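Local coordinates for protein acyl-coenzyme A oxidase 3 (Yarrowia lipolytica, PDB 5YS9) that oxidises acyl-CoA thioesters to trans-2-enoyl-CoA with FAD as cofactor and molecular oxygen as electron acceptor, releasing hydrogen peroxide in peroxisomal fatty acid beta-oxidation, at residues V52-I55 and E56-T60; L217-G221 and K222-V226; M465-G468 and L469-C473; E342-I345 and I346-P349. All coordinates share one frame; numbering follows the deposited sequence.

Interaction 1 of 4, residues V52-I55 and E56-T60; sequences VTMI and ERLMT
E56 reaches back along the helix to V52, one turn earlier, and its side chain can be followed atom by atom. Its CB sits 3.4 Å from V52 O, the same oxygen that accepts the E56 backbone N-H, and CG stays close to that carbonyl. From CG the chain runs extended (chi2 163°), which carries the carboxylate across the valine: E56 CD comes to 3.8 Å from V52 CG1, and E56 OE2 touches that methyl at 3.4 Å. The partner methyl is there because V52 places CG1 anti to its own N (chi1 167°). A glutamate suits this exposed flank, since its methylenes cover the turn while its charge stays in the solvent-exposed part. On the buried side, I55 and M59 lie alongside each other, with I55 CG2 3.7 Å from M59 SD; an isoleucine and a methionine, both apolar, suit this place. M54 CG meets R57 NH2 at 3.7 Å, obliquely to the guanidinium plane; the arginine's charge is directed to a salt bridge with E103. L58 CD1 makes a looser apolar contact with M54 CG. Beneath these side chains run four i to i+4 backbone bonds, the straightest being L58 N to M54 O at 2.9 Å (166°). V52 and I55 face helix 38-46, while M54, L58 and M59 face helix 101-111. The arrangement is that of an amphipathic alpha-helix, with one solvent-exposed flank, in the N-terminal helical domain of an acyl-CoA oxidase.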
loop_
_atom_site.group_PDB
_atom_site.type_symbol
_atom_site.label_atom_id
_atom_site.label_comp_id
_atom_site.label_asym_id
_atom_site.label_seq_id
_atom_site.Cartn_x
_atom_site.Cartn_y
_atom_site.Cartn_z
ATOM N N VAL A 52 8.023 -5.047 31.319
ATOM C CA VAL A 52 8.684 -5.977 30.426
ATOM C C VAL A 52 8.327 -7.357 30.834
ATOM O O VAL A 52 7.959 -8.146 29.983
ATOM C CB VAL A 52 10.215 -5.779 30.312
ATOM C CG1 VAL A 52 10.923 -6.959 29.624
ATOM C CG2 VAL A 52 10.518 -4.519 29.518
ATOM N N THR A 53 8.367 -7.649 32.128
ATOM C CA THR A 53 8.014 -8.995 32.597
ATOM C C THR A 53 6.555 -9.295 32.262
ATOM O O THR A 53 6.220 -10.425 31.889
ATOM C CB THR A 53 8.177 -9.179 34.112
ATOM O OG1 THR A 53 7.352 -8.210 34.753
ATOM C CG2 THR A 53 9.653 -9.046 34.546
ATOM N N MET A 54 5.694 -8.295 32.386
ATOM C CA MET A 54 4.284 -8.502 32.084
ATOM C C MET A 54 4.080 -8.883 30.593
ATOM O O MET A 54 3.397 -9.858 30.262
ATOM C CB MET A 54 3.456 -7.261 32.411
ATOM C CG MET A 54 1.977 -7.542 32.286
ATOM S SD MET A 54 0.980 -6.045 32.245
ATOM C CE MET A 54 0.294 -6.018 33.888
ATOM N N ILE A 55 4.674 -8.097 29.714
ATOM C CA ILE A 55 4.630 -8.346 28.301
ATOM C C ILE A 55 5.227 -9.708 27.975
ATOM O O ILE A 55 4.742 -10.399 27.102
ATOM C CB ILE A 55 5.379 -7.218 27.582
ATOM C CG1 ILE A 55 4.472 -5.994 27.561
ATOM C CG2 ILE A 55 5.832 -7.593 26.163
ATOM C CD1 ILE A 55 5.180 -4.752 27.103
ATOM N N GLU A 56 6.294 -10.076 28.644
ATOM C CA GLU A 56 6.886 -11.364 28.399
ATOM C C GLU A 56 5.927 -12.465 28.787
ATOM O O GLU A 56 5.816 -13.460 28.111
ATOM C CB GLU A 56 8.194 -11.485 29.151
ATOM C CG GLU A 56 9.369 -10.992 28.345
ATOM C CD GLU A 56 10.589 -10.718 29.183
ATOM O OE1 GLU A 56 10.576 -11.038 30.383
ATOM O OE2 GLU A 56 11.559 -10.178 28.632
ATOM N N ARG A 57 5.241 -12.267 29.897
ATOM C CA ARG A 57 4.277 -13.219 30.382
ATOM C C ARG A 57 3.130 -13.388 29.414
ATOM O O ARG A 57 2.748 -14.495 29.092
ATOM C CB ARG A 57 3.708 -12.678 31.684
ATOM C CG ARG A 57 3.697 -13.646 32.840
ATOM C CD ARG A 57 2.399 -13.558 33.627
ATOM N NE ARG A 57 1.952 -12.186 33.842
ATOM C CZ ARG A 57 0.702 -11.771 33.683
ATOM N NH1 ARG A 57 -0.244 -12.612 33.308
ATOM N NH2 ARG A 57 0.404 -10.505 33.902
ATOM N N LEU A 58 2.580 -12.270 28.968
ATOM C CA LEU A 58 1.475 -12.276 28.036
ATOM C C LEU A 58 1.823 -12.883 26.689
ATOM O O LEU A 58 1.043 -13.629 26.135
ATOM C CB LEU A 58 0.965 -10.858 27.835
ATOM C CG LEU A 58 0.284 -10.185 29.019
ATOM C CD1 LEU A 58 -0.065 -8.756 28.681
ATOM C CD2 LEU A 58 -0.946 -10.945 29.448
ATOM N N MET A 59 2.993 -12.555 26.163
ATOM C CA MET A 59 3.405 -13.052 24.865
ATOM C C MET A 59 3.560 -14.557 24.871
ATOM O O MET A 59 3.129 -15.232 23.964
ATOM C CB MET A 59 4.717 -12.399 24.440
ATOM C CG MET A 59 4.548 -11.107 23.667
ATOM S SD MET A 59 6.042 -10.127 23.537
ATOM C CE MET A 59 6.272 -10.158 21.780
ATOM N N THR A 60 4.176 -15.072 25.920
ATOM C CA THR A 60 4.339 -16.507 26.084
ATOM C C THR A 60 3.021 -17.259 26.284
ATOM O O THR A 60 2.880 -18.370 25.838
ATOM C CB THR A 60 5.512 -16.925 27.017
ATOM O OG1 THR A 60 5.070 -17.879 27.976
ATOM C CG2 THR A 60 6.101 -15.773 27.719
#

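Interaction 2 of 4, residues L217-G221 and K222-V226; sequences LLVDG and KDYGV
Y224 swings its CG opposite its own carbonyl carbon (chi1 -69°) and stands its ring upright (chi2 89°), which carries the phenol back toward V219, while L217 turns its CG away from its backbone N (chi1 172°) so that CD2 meets Y224 CB at 3.9 Å. The ring then presents its edge to L217 O, which lies in the ring plane, and Y224 CE1 reaches V219 CB at 4.0 Å, obliquely. A leucine and a valine suit this side, where both are buried and V289 adds to the cover of V219 and Y224. At Y224 an alanine would keep the CB that L217 CD2 touches but is likely to leave V219 CB without the ring beside it and to open a gap between V219 and V289. Across the strands, L218 CD2 lies 3.6 Å from D223 CG in a non-hydrogen-bonded antiparallel pair. V219 and K222 form the hydrogen-bonded pair that closes a type I' turn, with K222 N 3.0 Å from V219 O. G221 suits the turn because its positive phi comes easily to glycine. Further along, L217 faces two residues, a beta bulge: Y224 N gives to L217 O at 2.8 Å, whereas L217 N gives to G225 O at 2.9 Å. D223 OD1 accepts from G225 N at 2.9 Å, making an Asx turn, and D223 OD2 forms a salt bridge with R216. The carboxylate therefore braces the bulge and probably also balances the charge of R216; contacts between the strands are mostly backbone bonds and apolar side chains.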
loop_
_atom_site.group_PDB
_atom_site.type_symbol
_atom_site.label_atom_id
_atom_site.label_comp_id
_atom_site.label_asym_id
_atom_site.label_seq_id
_atom_site.Cartn_x
_atom_site.Cartn_y
_atom_site.Cartn_z
ATOM N N LEU A 217 -33.094 10.525 18.108
ATOM C CA LEU A 217 -34.150 10.418 19.079
ATOM C C LEU A 217 -35.247 11.399 18.733
ATOM O O LEU A 217 -35.024 12.589 18.646
ATOM C CB LEU A 217 -33.614 10.681 20.479
ATOM C CG LEU A 217 -34.611 10.800 21.628
ATOM C CD1 LEU A 217 -35.217 9.464 21.984
ATOM C CD2 LEU A 217 -33.924 11.405 22.831
ATOM N N LEU A 218 -36.433 10.867 18.511
ATOM C CA LEU A 218 -37.558 11.683 18.144
ATOM C C LEU A 218 -38.647 11.552 19.180
ATOM O O LEU A 218 -39.184 10.483 19.385
ATOM C CB LEU A 218 -38.089 11.245 16.784
ATOM C CG LEU A 218 -37.091 11.123 15.637
ATOM C CD1 LEU A 218 -37.764 10.622 14.382
ATOM C CD2 LEU A 218 -36.413 12.444 15.360
ATOM N N VAL A 219 -38.980 12.658 19.818
ATOM C CA VAL A 219 -40.087 12.690 20.743
ATOM C C VAL A 219 -41.028 13.808 20.351
ATOM O O VAL A 219 -40.641 14.960 20.307
ATOM C CB VAL A 219 -39.602 12.907 22.181
ATOM C CG1 VAL A 219 -40.682 12.536 23.165
ATOM C CG2 VAL A 219 -38.365 12.084 22.444
ATOM N N ASP A 220 -42.267 13.458 20.057
ATOM C CA ASP A 220 -43.286 14.444 19.769
ATOM C C ASP A 220 -42.865 15.430 18.706
ATOM O O ASP A 220 -43.077 16.621 18.843
ATOM C CB ASP A 220 -43.735 15.147 21.035
ATOM C CG ASP A 220 -44.769 14.357 21.779
ATOM O OD1 ASP A 220 -45.789 14.008 21.156
ATOM O OD2 ASP A 220 -44.562 14.062 22.972
ATOM N N GLY A 221 -42.255 14.924 17.652
ATOM C CA GLY A 221 -41.916 15.734 16.508
ATOM C C GLY A 221 -40.642 16.514 16.647
ATOM O O GLY A 221 -40.280 17.276 15.774
ATOM N N LYS A 222 -39.943 16.308 17.745
ATOM C CA LYS A 222 -38.709 17.016 17.985
ATOM C C LYS A 222 -37.563 16.055 17.807
ATOM O O LYS A 222 -37.606 14.945 18.295
ATOM C CB LYS A 222 -38.690 17.586 19.396
ATOM C CG LYS A 222 -37.476 18.437 19.724
ATOM C CD LYS A 222 -37.896 19.714 20.426
ATOM C CE LYS A 222 -36.789 20.323 21.274
ATOM N NZ LYS A 222 -37.325 21.104 22.425
ATOM N N ASP A 223 -36.546 16.488 17.081
ATOM C CA ASP A 223 -35.366 15.684 16.876
ATOM C C ASP A 223 -34.336 16.107 17.896
ATOM O O ASP A 223 -33.870 17.228 17.889
ATOM C CB ASP A 223 -34.839 15.933 15.473
ATOM C CG ASP A 223 -33.800 14.932 15.041
ATOM O OD1 ASP A 223 -32.965 14.516 15.852
ATOM O OD2 ASP A 223 -33.807 14.576 13.859
ATOM N N TYR A 224 -33.976 15.189 18.771
ATOM C CA TYR A 224 -32.925 15.433 19.787
ATOM C C TYR A 224 -31.523 14.906 19.435
ATOM O O TYR A 224 -30.701 14.758 20.323
ATOM C CB TYR A 224 -33.346 14.817 21.132
ATOM C CG TYR A 224 -34.479 15.548 21.734
ATOM C CD1 TYR A 224 -35.790 15.193 21.436
ATOM C CD2 TYR A 224 -34.263 16.630 22.586
ATOM C CE1 TYR A 224 -36.859 15.873 21.983
ATOM C CE2 TYR A 224 -35.324 17.309 23.136
ATOM C CZ TYR A 224 -36.611 16.924 22.819
ATOM O OH TYR A 224 -37.666 17.582 23.336
ATOM N N GLY A 225 -31.235 14.609 18.171
ATOM C CA GLY A 225 -29.919 14.077 17.796
ATOM C C GLY A 225 -29.750 12.593 18.113
ATOM O O GLY A 225 -30.659 11.927 18.657
ATOM N N VAL A 226 -28.559 12.090 17.792
ATOM C CA VAL A 226 -28.255 10.680 17.792
ATOM C C VAL A 226 -27.942 10.185 19.205
ATOM O O VAL A 226 -27.111 10.769 19.879
ATOM C CB VAL A 226 -27.062 10.410 16.836
ATOM C CG1 VAL A 226 -26.563 8.967 16.939
ATOM C CG2 VAL A 226 -27.438 10.772 15.396
#

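Interaction 3 of 4, residues M465-G468 and L469-C473; sequences MGRG and LIQSC
L469 N donates to M465 O at 2.9 Å, in a bond clearly bent at the hydrogen (131°). It is one of four i to i+4 bonds in this stretch of alpha-helix 458-477, which belongs to the C-terminal helical part of the oxidase. The same oxygen is brushed by the leucine side chain: with its CG opposite the carbonyl carbon (chi1 -68°), L469 folds back until CG is 3.4 Å from M465 O. Its CD1 meets M465 CG more loosely, at 4.4 Å. Apolar residues suit this buried side, where M465 packs on A554, H557 and T558 of helix 547-573. The next bond, I470 N to G466 O, is weak at 3.4 Å, whereas Q471 N meets R467 O almost straight. I470 turns toward helix 507-534 and touches T526. Glycine suits position G468, where a CB would crowd M465 O, and Q471 OE1 lies 3.8 Å from G468 CA. S472 gives its N-H to G468 O, and its hydroxyl is hydrogen-bonded to E403, which gives this partly covered polar group a partner. R467 and Q471 form the polar flank, against F543, with the arginine side chain about 7 Å from a bound FAD. The two run side by side, their guanidinium and amide planes 55° apart, and the nearest approach is made by aliphatic R467 CG, 4.0 Å from Q471 OE1.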
loop_
_atom_site.group_PDB
_atom_site.type_symbol
_atom_site.label_atom_id
_atom_site.label_comp_id
_atom_site.label_asym_id
_atom_site.label_seq_id
_atom_site.Cartn_x
_atom_site.Cartn_y
_atom_site.Cartn_z
ATOM N N MET A 465 -8.125 18.631 12.967
ATOM C CA MET A 465 -7.096 19.057 13.848
ATOM C C MET A 465 -6.418 20.298 13.286
ATOM O O MET A 465 -6.077 21.159 14.065
ATOM C CB MET A 465 -6.139 17.927 14.225
ATOM C CG MET A 465 -4.669 18.252 14.059
ATOM S SD MET A 465 -3.644 17.445 15.241
ATOM C CE MET A 465 -2.193 17.349 14.232
ATOM N N GLY A 466 -6.268 20.381 11.957
ATOM C CA GLY A 466 -5.728 21.571 11.246
ATOM C C GLY A 466 -6.535 22.843 11.446
ATOM O O GLY A 466 -5.981 23.892 11.684
ATOM N N ARG A 467 -7.857 22.721 11.355
ATOM C CA ARG A 467 -8.801 23.744 11.804
ATOM C C ARG A 467 -8.632 24.009 13.297
ATOM O O ARG A 467 -8.580 25.165 13.703
ATOM C CB ARG A 467 -10.245 23.339 11.487
ATOM C CG ARG A 467 -11.349 24.292 11.966
ATOM C CD ARG A 467 -12.780 23.848 11.662
ATOM N NE ARG A 467 -13.086 22.589 12.355
ATOM C CZ ARG A 467 -13.636 21.483 11.809
ATOM N NH1 ARG A 467 -14.006 21.440 10.515
ATOM N NH2 ARG A 467 -13.840 20.397 12.569
ATOM N N GLY A 468 -8.530 22.967 14.112
ATOM C CA GLY A 468 -8.333 23.136 15.531
ATOM C C GLY A 468 -7.076 23.924 15.935
ATOM O O GLY A 468 -7.068 24.599 16.972
ATOM N N LEU A 469 -6.006 23.829 15.144
ATOM C CA LEU A 469 -4.776 24.533 15.465
ATOM C C LEU A 469 -4.875 26.028 15.129
ATOM O O LEU A 469 -4.272 26.847 15.786
ATOM C CB LEU A 469 -3.618 23.954 14.684
ATOM C CG LEU A 469 -3.180 22.549 15.052
ATOM C CD1 LEU A 469 -2.278 21.995 13.933
ATOM C CD2 LEU A 469 -2.512 22.536 16.427
ATOM N N ILE A 470 -5.585 26.345 14.053
ATOM C CA ILE A 470 -5.823 27.694 13.663
ATOM C C ILE A 470 -6.706 28.419 14.713
ATOM O O ILE A 470 -6.421 29.573 15.091
ATOM C CB ILE A 470 -6.438 27.726 12.269
ATOM C CG1 ILE A 470 -5.382 27.314 11.250
ATOM C CG2 ILE A 470 -6.981 29.121 11.964
ATOM C CD1 ILE A 470 -5.958 27.167 9.854
ATOM N N GLN A 471 -7.735 27.725 15.191
ATOM C CA GLN A 471 -8.565 28.206 16.289
ATOM C C GLN A 471 -7.780 28.374 17.583
ATOM O O GLN A 471 -8.010 29.356 18.299
ATOM C CB GLN A 471 -9.790 27.321 16.521
ATOM C CG GLN A 471 -10.851 27.458 15.427
ATOM C CD GLN A 471 -11.871 26.306 15.433
ATOM O OE1 GLN A 471 -11.563 25.180 15.858
ATOM N NE2 GLN A 471 -13.088 26.592 14.982
ATOM N N SER A 472 -6.859 27.452 17.876
ATOM C CA SER A 472 -5.990 27.605 19.067
ATOM C C SER A 472 -5.070 28.847 18.979
ATOM O O SER A 472 -4.927 29.568 19.954
ATOM C CB SER A 472 -5.150 26.354 19.294
ATOM O OG SER A 472 -5.947 25.359 19.890
ATOM N N CYS A 473 -4.462 29.045 17.804
ATOM C CA CYS A 473 -3.577 30.159 17.512
ATOM C C CYS A 473 -4.340 31.480 17.579
ATOM O O CYS A 473 -3.894 32.378 18.250
ATOM C CB CYS A 473 -2.973 29.985 16.135
ATOM S SG CYS A 473 -1.859 31.275 15.475
#

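Interaction 4 of 4, residues E342-I345 and I346-P349; sequences ETKI and IDYP. With FAD (flavin-adenine dinucleotide), chain D.
A short 3-10 turn carries the chain from K344 to Y348: D347 N bonds to K344 O at 2.9 Å, and Y348 N reaches I345 O in a weaker bond of 3.0 Å. T343 and Y348 then meet across the turn. The methyl T343 CG2 sits over one face of the Y348 ring, a CH-pi contact 4.1 Å from the centroid, and also touches D347 CB. Over the opposite face lies the FAD adenine, with Y348 CE2 3.5 Å from FAD C6A. The broad phenol therefore separates threonine from adenine, and its OH is hydrogen-bonded to Q333 O. This is the adenosine end of the pocket for FAD, a cofactor that S169 of the second subunit also hydrogen-bonds; Y348 doubles as N-cap residue of helix 349-385. I345 holds CG1 between its backbone N and carbonyl carbon (chi1 52°), and CD1 meets FAD O4B at 3.6 Å, an apolar branch against the ribose. Replacing Y348 with a serine would probably leave the adenine face uncovered and T343 CG2 without its ring. On the side of the turn away from FAD, a water accepts from K344 N at 3.0 Å and donates to D347 OD2, while D347 OD1 makes a salt bridge to R627.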
loop_
_atom_site.group_PDB
_atom_site.type_symbol
_atom_site.label_atom_id
_atom_site.label_comp_id
_atom_site.label_asym_id
_atom_site.label_seq_id
_atom_site.Cartn_x
_atom_site.Cartn_y
_atom_site.Cartn_z
ATOM N N GLU A 342 29.562 -10.972 -3.034
ATOM C CA GLU A 342 28.544 -9.959 -3.166
ATOM C C GLU A 342 28.225 -9.286 -1.843
ATOM O O GLU A 342 28.227 -9.900 -0.800
ATOM C CB GLU A 342 27.279 -10.572 -3.734
ATOM C CG GLU A 342 27.311 -10.753 -5.227
ATOM C CD GLU A 342 26.092 -11.459 -5.729
ATOM O OE1 GLU A 342 25.171 -10.790 -6.197
ATOM O OE2 GLU A 342 26.057 -12.685 -5.654
ATOM N N THR A 343 27.972 -7.993 -1.920
ATOM C CA THR A 343 27.663 -7.186 -0.767
ATOM C C THR A 343 26.306 -7.546 -0.190
ATOM O O THR A 343 25.351 -7.732 -0.923
ATOM C CB THR A 343 27.686 -5.697 -1.161
ATOM O OG1 THR A 343 28.959 -5.376 -1.716
ATOM C CG2 THR A 343 27.445 -4.818 0.016
ATOM N N LYS A 344 26.230 -7.632 1.129
ATOM C CA LYS A 344 24.963 -7.735 1.818
ATOM C C LYS A 344 24.244 -6.417 1.654
ATOM O O LYS A 344 24.843 -5.375 1.792
ATOM C CB LYS A 344 25.176 -8.016 3.305
ATOM C CG LYS A 344 26.142 -9.139 3.619
ATOM C CD LYS A 344 26.770 -8.937 4.974
ATOM C CE LYS A 344 27.005 -10.248 5.682
ATOM N NZ LYS A 344 26.777 -10.125 7.144
ATOM N N ILE A 345 22.950 -6.462 1.397
ATOM C CA ILE A 345 22.202 -5.259 1.092
ATOM C C ILE A 345 22.205 -4.270 2.253
ATOM O O ILE A 345 22.121 -3.073 2.054
ATOM C CB ILE A 345 20.780 -5.545 0.571
ATOM C CG1 ILE A 345 20.022 -6.483 1.499
ATOM C CG2 ILE A 345 20.856 -6.129 -0.821
ATOM C CD1 ILE A 345 18.564 -6.621 1.156
ATOM N N ILE A 346 22.322 -4.783 3.463
ATOM C CA ILE A 346 22.372 -3.943 4.633
ATOM C C ILE A 346 23.562 -3.008 4.519
ATOM O O ILE A 346 23.521 -1.897 5.002
ATOM C CB ILE A 346 22.475 -4.768 5.923
ATOM C CG1 ILE A 346 22.206 -3.900 7.137
ATOM C CG2 ILE A 346 23.845 -5.395 6.059
ATOM C CD1 ILE A 346 20.885 -3.180 7.103
ATOM N N ASP A 347 24.640 -3.488 3.927
ATOM C CA ASP A 347 25.830 -2.681 3.687
ATOM C C ASP A 347 25.703 -1.523 2.694
ATOM O O ASP A 347 26.470 -0.593 2.750
ATOM C CB ASP A 347 27.032 -3.557 3.393
ATOM C CG ASP A 347 27.553 -4.224 4.618
ATOM O OD1 ASP A 347 27.488 -3.594 5.678
ATOM O OD2 ASP A 347 28.011 -5.373 4.527
ATOM N N TYR A 348 24.776 -1.607 1.755
ATOM C CA TYR A 348 24.495 -0.490 0.860
ATOM C C TYR A 348 23.907 0.706 1.583
ATOM O O TYR A 348 23.017 0.566 2.387
ATOM C CB TYR A 348 23.515 -0.905 -0.228
ATOM C CG TYR A 348 24.058 -1.904 -1.197
ATOM C CD1 TYR A 348 25.313 -1.756 -1.736
ATOM C CD2 TYR A 348 23.317 -3.001 -1.567
ATOM C CE1 TYR A 348 25.812 -2.670 -2.620
ATOM C CE2 TYR A 348 23.809 -3.921 -2.451
ATOM C CZ TYR A 348 25.058 -3.748 -2.973
ATOM O OH TYR A 348 25.551 -4.661 -3.854
ATOM N N PRO A 349 24.379 1.898 1.261
ATOM C CA PRO A 349 23.813 3.098 1.893
ATOM C C PRO A 349 22.371 3.439 1.485
ATOM O O PRO A 349 21.642 4.060 2.285
ATOM C CB PRO A 349 24.776 4.219 1.436
ATOM C CG PRO A 349 26.074 3.509 1.162
ATOM C CD PRO A 349 25.698 2.146 0.638
HETATM P PA FAD D . 17.054 -8.774 -4.862
HETATM O O1A FAD D . 17.542 -8.567 -6.245
HETATM O O2A FAD D . 17.907 -9.428 -3.846
HETATM O O5B FAD D . 16.621 -7.417 -4.190
HETATM C C5B FAD D . 16.048 -7.507 -2.895
HETATM C C4B FAD D . 16.043 -6.135 -2.278
HETATM O O4B FAD D . 17.384 -5.681 -2.165
HETATM C C3B FAD D . 15.328 -5.197 -3.217
HETATM O O3B FAD D . 14.464 -4.348 -2.488
HETATM C C2B FAD D . 16.412 -4.352 -3.810
HETATM O O2B FAD D . 15.932 -3.030 -4.022
HETATM C C1B FAD D . 17.523 -4.420 -2.788
HETATM N N9A FAD D . 18.758 -4.366 -3.570
HETATM C C8A FAD D . 19.255 -5.359 -4.312
HETATM N N7A FAD D . 20.384 -4.962 -4.926
HETATM C C5A FAD D . 20.613 -3.688 -4.588
HETATM C C6A FAD D . 21.631 -2.667 -4.891
HETATM N N6A FAD D . 22.673 -2.925 -5.700
HETATM N N1A FAD D . 21.483 -1.464 -4.324
HETATM C C2A FAD D . 20.456 -1.189 -3.515
HETATM N N3A FAD D . 19.496 -2.059 -3.197
HETATM C C4A FAD D . 19.526 -3.299 -3.698
HETATM N N1 FAD D . 11.343 -14.946 -12.208
HETATM C C2 FAD D . 11.412 -15.720 -13.300
HETATM O O2 FAD D . 12.513 -15.940 -13.788
HETATM N N3 FAD D . 10.347 -16.246 -13.887
HETATM C C4 FAD D . 9.132 -16.048 -13.426
HETATM O O4 FAD D . 8.173 -16.552 -13.990
HETATM C C4X FAD D . 8.958 -15.217 -12.233
HETATM N N5 FAD D . 7.752 -14.976 -11.719
HETATM C C5X FAD D . 7.622 -14.225 -10.622
HETATM C C6 FAD D . 6.359 -14.021 -10.111
HETATM C C7 FAD D . 6.199 -13.256 -8.984
HETATM C C7M FAD D . 4.826 -13.024 -8.440
HETATM C C8 FAD D . 7.382 -12.666 -8.328
HETATM C C8M FAD D . 7.219 -11.830 -7.101
HETATM C C9 FAD D . 8.643 -12.866 -8.841
HETATM C C9A FAD D . 8.810 -13.636 -9.967
HETATM N N10 FAD D . 10.088 -13.856 -10.503
HETATM C C10 FAD D . 10.175 -14.660 -11.633
HETATM C "C1'" FAD D . 11.305 -13.314 -9.896
HETATM C "C2'" FAD D . 11.427 -11.790 -9.939
HETATM O "O2'" FAD D . 11.894 -11.369 -11.216
HETATM C "C3'" FAD D . 12.375 -11.298 -8.844
HETATM O "O3'" FAD D . 11.645 -11.252 -7.637
HETATM C "C4'" FAD D . 12.960 -9.911 -9.064
HETATM O "O4'" FAD D . 13.271 -9.763 -10.441
HETATM C "C5'" FAD D . 14.268 -9.701 -8.316
HETATM O "O5'" FAD D . 14.136 -9.438 -6.929
HETATM P P FAD D . 14.906 -10.350 -5.873
HETATM O O1P FAD D . 13.926 -11.116 -5.071
HETATM O O2P FAD D . 15.961 -11.085 -6.599
HETATM O O3P FAD D . 15.571 -9.361 -4.827
HETATM O O HOH W 1 28.693 -6.765 2.620
#

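In the fold
Along the chain the contacts follow the order interaction 1, interaction 2, interaction 4, interaction 3, and none touches another. Interaction 1 lies in helix 49-63 of the N-terminal helical region, interaction 2 in the hairpin of strands 210-219 and 222-232 of the middle beta domain, and interactions 4 and 3 in the C-terminal helical part, before helix 349-385 and within helix 458-477. Interactions 2 and 4 are farthest apart, their centres about 66 Å from each other on opposite sides of the chain's centre; interactions 2 and 3 are closest, about 32 Å between centres. Interaction 4 touches FAD directly, and the R467 side chain of interaction 3 is about 7 Å from a bound FAD.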